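Local coordinates for peptidase M16 C-terminal domain-containing protein (Enterococcus faecalis, PDB 3D3Y), which is of unknown function but probably belongs to the M16 metallopeptidase family, with a domain of its inactive type, at residues 288-293 / 334-339. Sequence-based numbering, arbitrary orientation.
Sequences SKLFMN and STELEN
Glu336 reaches from helix 326-341 to Lys289, Leu290 and Asn293 on the short helix 289-295, the two segment axes approaching to 10.1 Å with 130° between their N-to-C directions. The aliphatic contact is small: Leu290 CD2 lies 3.8 Å from Glu336 CB, the two side chains passing in opposite directions. The Lys289 chain passes at a slant across Glu336, its methylenes CB and CD each 3.5 Å from the carboxylate oxygen OE1.

The flat groups stack. The amide of Asn293 and the carboxylate of Glu336 have planes only 11° apart, and Asn293 CG sits 3.3 Å from Glu336 OE2. A bend at chi2 (-49°) turns the carboxylate of Glu336 into this position. The amide is held from its own helix, since Asn293 ND2 donates to Lys289 O at 3.0 Å, in the carbonyl plane and on a lone pair; that oxygen also accepts from Asn293 N.

Polar linkage runs through water. Lys289 NZ and Glu336 OE1 are 4.7 Å apart, too far for a direct salt bridge, and one water accepts from Lys289 NZ and donates to Glu336 OE1 at 2.7 Å. Lys289 NZ also donates to Lys344 O and forms a salt bridge with Glu349 OE2, and a weak bond from Asn339 ND2 reaches Glu336 OE1.

No direct hydrogen bond crosses between the segments; the ammonium lies between Glu349, bound directly, and Glu336, reached through water, whose attraction is probably secondary.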
ATOM      1  N   SER A 288       1.814  19.624  15.089  1.00 33.19           N
ATOM      2  CA  SER A 288       1.750  20.254  13.777  1.00 31.92           C
ATOM      3  C   SER A 288       0.956  21.546  13.801  1.00 32.33           C
ATOM      4  O   SER A 288       0.146  21.758  14.706  1.00 30.86           O
ATOM      5  CB  SER A 288       1.120  19.316  12.752  1.00 31.78           C
ATOM      6  OG  SER A 288      -0.269  19.152  13.001  1.00 31.79           O
ATOM      7  N   LYS A 289       1.141  22.390  12.784  1.00 30.27           N
ATOM      8  CA  LYS A 289       0.361  23.635  12.735  1.00 30.67           C
ATOM      9  C   LYS A 289      -1.149  23.445  12.681  1.00 30.23           C
ATOM     10  O   LYS A 289      -1.896  24.198  13.326  1.00 32.35           O
ATOM     11  CB  LYS A 289       0.855  24.561  11.599  1.00 29.86           C
ATOM     12  CG  LYS A 289       2.298  25.020  11.842  1.00 30.82           C
ATOM     13  CD  LYS A 289       2.758  26.086  10.854  1.00 30.72           C
ATOM     14  CE  LYS A 289       4.200  26.533  11.190  1.00 31.80           C
ATOM     15  NZ  LYS A 289       4.223  27.391  12.392  1.00 31.86           N
ATOM     16  N   LEU A 290      -1.622  22.450  11.934  1.00 30.78           N
ATOM     17  CA  LEU A 290      -3.068  22.228  11.848  1.00 31.03           C
ATOM     18  C   LEU A 290      -3.621  21.654  13.143  1.00 31.65           C
ATOM     19  O   LEU A 290      -4.707  22.067  13.599  1.00 30.76           O
ATOM     20  CB  LEU A 290      -3.423  21.344  10.646  1.00 31.30           C
ATOM     21  CG  LEU A 290      -3.023  21.837   9.238  1.00 33.52           C
ATOM     22  CD1 LEU A 290      -3.520  20.854   8.212  1.00 34.64           C
ATOM     23  CD2 LEU A 290      -3.584  23.250   8.943  1.00 31.24           C
ATOM     24  N   PHE A 291      -2.887  20.714  13.759  1.00 31.70           N
ATOM     25  CA  PHE A 291      -3.347  20.204  15.074  1.00 32.41           C
ATOM     26  C   PHE A 291      -3.437  21.347  16.066  1.00 31.64           C
ATOM     27  O   PHE A 291      -4.470  21.546  16.717  1.00 31.14           O
ATOM     28  CB  PHE A 291      -2.445  19.081  15.620  1.00 32.30           C
ATOM     29  CG  PHE A 291      -3.071  18.288  16.760  1.00 35.52           C
ATOM     30  CD1 PHE A 291      -3.605  17.004  16.542  1.00 38.07           C
ATOM     31  CD2 PHE A 291      -3.134  18.830  18.053  1.00 35.47           C
ATOM     32  CE1 PHE A 291      -4.183  16.265  17.630  1.00 38.00           C
ATOM     33  CE2 PHE A 291      -3.717  18.107  19.137  1.00 37.23           C
ATOM     34  CZ  PHE A 291      -4.230  16.834  18.922  1.00 36.73           C
HETATM   35  N   MSE A 292      -2.352  22.109  16.167  1.00 31.77           N
HETATM   36  CA  MSE A 292      -2.259  23.175  17.158  1.00 32.73           C
HETATM   37  C   MSE A 292      -3.158  24.388  16.923  1.00 33.09           C
HETATM   38  O   MSE A 292      -3.528  25.065  17.866  1.00 33.85           O
HETATM   39  CB  MSE A 292      -0.793  23.627  17.329  1.00 32.91           C
HETATM   40  CG  MSE A 292       0.143  22.514  17.832  1.00 34.09           C
HETATM   41 SE   MSE A 292      -0.490  21.844  19.591  0.80 38.46          SE
HETATM   42  CE  MSE A 292      -0.505  23.504  20.591  1.00 37.04           C
ATOM     43  N   ASN A 293      -3.510  24.674  15.682  1.00 33.24           N
ATOM     44  CA  ASN A 293      -4.234  25.911  15.377  1.00 33.86           C
ATOM     45  C   ASN A 293      -5.668  25.718  14.913  1.00 34.26           C
ATOM     46  O   ASN A 293      -6.521  26.559  15.197  1.00 34.79           O
ATOM     47  CB  ASN A 293      -3.454  26.728  14.342  1.00 34.00           C
ATOM     48  CG  ASN A 293      -2.207  27.329  14.930  1.00 34.27           C
ATOM     49  OD1 ASN A 293      -2.279  28.341  15.607  1.00 35.69           O
ATOM     50  ND2 ASN A 293      -1.075  26.676  14.732  1.00 32.52           N
ATOM     51  N   SER A 334      -5.435  27.284   5.060  1.00 29.97           N
ATOM     52  CA  SER A 334      -4.680  28.135   4.126  1.00 30.76           C
ATOM     53  C   SER A 334      -3.700  29.060   4.854  1.00 30.53           C
ATOM     54  O   SER A 334      -2.533  29.247   4.432  1.00 29.83           O
ATOM     55  CB  SER A 334      -5.651  28.993   3.300  1.00 31.20           C
ATOM     56  OG  SER A 334      -4.920  29.959   2.550  1.00 34.05           O
ATOM     57  N   THR A 335      -4.162  29.623   5.970  1.00 30.19           N
ATOM     58  CA  THR A 335      -3.290  30.482   6.793  1.00 30.70           C
ATOM     59  C   THR A 335      -2.053  29.762   7.304  1.00 30.39           C
ATOM     60  O   THR A 335      -0.933  30.300   7.221  1.00 30.40           O
ATOM     61  CB  THR A 335      -4.073  31.094   7.952  1.00 29.85           C
ATOM     62  OG1 THR A 335      -5.072  31.940   7.380  1.00 29.43           O
ATOM     63  CG2 THR A 335      -3.152  31.945   8.840  1.00 31.98           C
ATOM     64  N   GLU A 336      -2.249  28.554   7.826  1.00 30.22           N
ATOM     65  CA  GLU A 336      -1.111  27.761   8.281  1.00 29.73           C
ATOM     66  C   GLU A 336      -0.170  27.401   7.145  1.00 30.64           C
ATOM     67  O   GLU A 336       1.033  27.406   7.327  1.00 30.39           O
ATOM     68  CB  GLU A 336      -1.557  26.511   9.047  1.00 30.35           C
ATOM     69  CG  GLU A 336      -2.278  26.846  10.388  1.00 30.45           C
ATOM     70  CD  GLU A 336      -1.510  27.862  11.231  1.00 33.24           C
ATOM     71  OE1 GLU A 336      -0.259  27.851  11.224  1.00 37.26           O
ATOM     72  OE2 GLU A 336      -2.143  28.686  11.911  1.00 36.49           O
ATOM     73  N   LEU A 337      -0.709  27.106   5.967  1.00 30.62           N
ATOM     74  CA  LEU A 337       0.157  26.835   4.827  1.00 31.40           C
ATOM     75  C   LEU A 337       0.993  28.067   4.437  1.00 31.47           C
ATOM     76  O   LEU A 337       2.200  27.971   4.187  1.00 31.07           O
ATOM     77  CB  LEU A 337      -0.655  26.284   3.644  1.00 31.45           C
ATOM     78  CG  LEU A 337       0.100  26.025   2.329  1.00 33.17           C
ATOM     79  CD1 LEU A 337       1.328  25.077   2.589  1.00 32.63           C
ATOM     80  CD2 LEU A 337      -0.891  25.391   1.314  1.00 32.20           C
ATOM     81  N   GLU A 338       0.355  29.229   4.401  1.00 31.33           N
ATOM     82  CA  GLU A 338       1.070  30.458   4.154  1.00 31.54           C
ATOM     83  C   GLU A 338       2.166  30.712   5.199  1.00 30.86           C
ATOM     84  O   GLU A 338       3.267  31.174   4.857  1.00 29.06           O
ATOM     85  CB  GLU A 338       0.095  31.627   4.093  1.00 31.94           C
ATOM     86  CG  GLU A 338      -0.763  31.588   2.806  1.00 38.25           C
ATOM     87  CD  GLU A 338       0.107  31.463   1.523  1.00 43.79           C
ATOM     88  OE1 GLU A 338       1.083  32.244   1.378  1.00 44.19           O
ATOM     89  OE2 GLU A 338      -0.192  30.565   0.682  1.00 48.16           O
ATOM     90  N   ASN A 339       1.870  30.396   6.459  1.00 29.30           N
ATOM     91  CA  ASN A 339       2.852  30.571   7.509  1.00 29.91           C
ATOM     92  C   ASN A 339       4.096  29.743   7.268  1.00 30.02           C
ATOM     93  O   ASN A 339       5.209  30.227   7.471  1.00 30.98           O
ATOM     94  CB  ASN A 339       2.255  30.244   8.880  1.00 30.37           C
ATOM     95  CG  ASN A 339       1.359  31.355   9.388  1.00 30.93           C
ATOM     96  OD1 ASN A 339       1.429  32.498   8.905  1.00 29.65           O
ATOM     97  ND2 ASN A 339       0.538  31.044  10.398  1.00 31.78           N
TER
HETATM   98  O   HOH W   1       1.739  28.660  12.826  1.00 30.67           O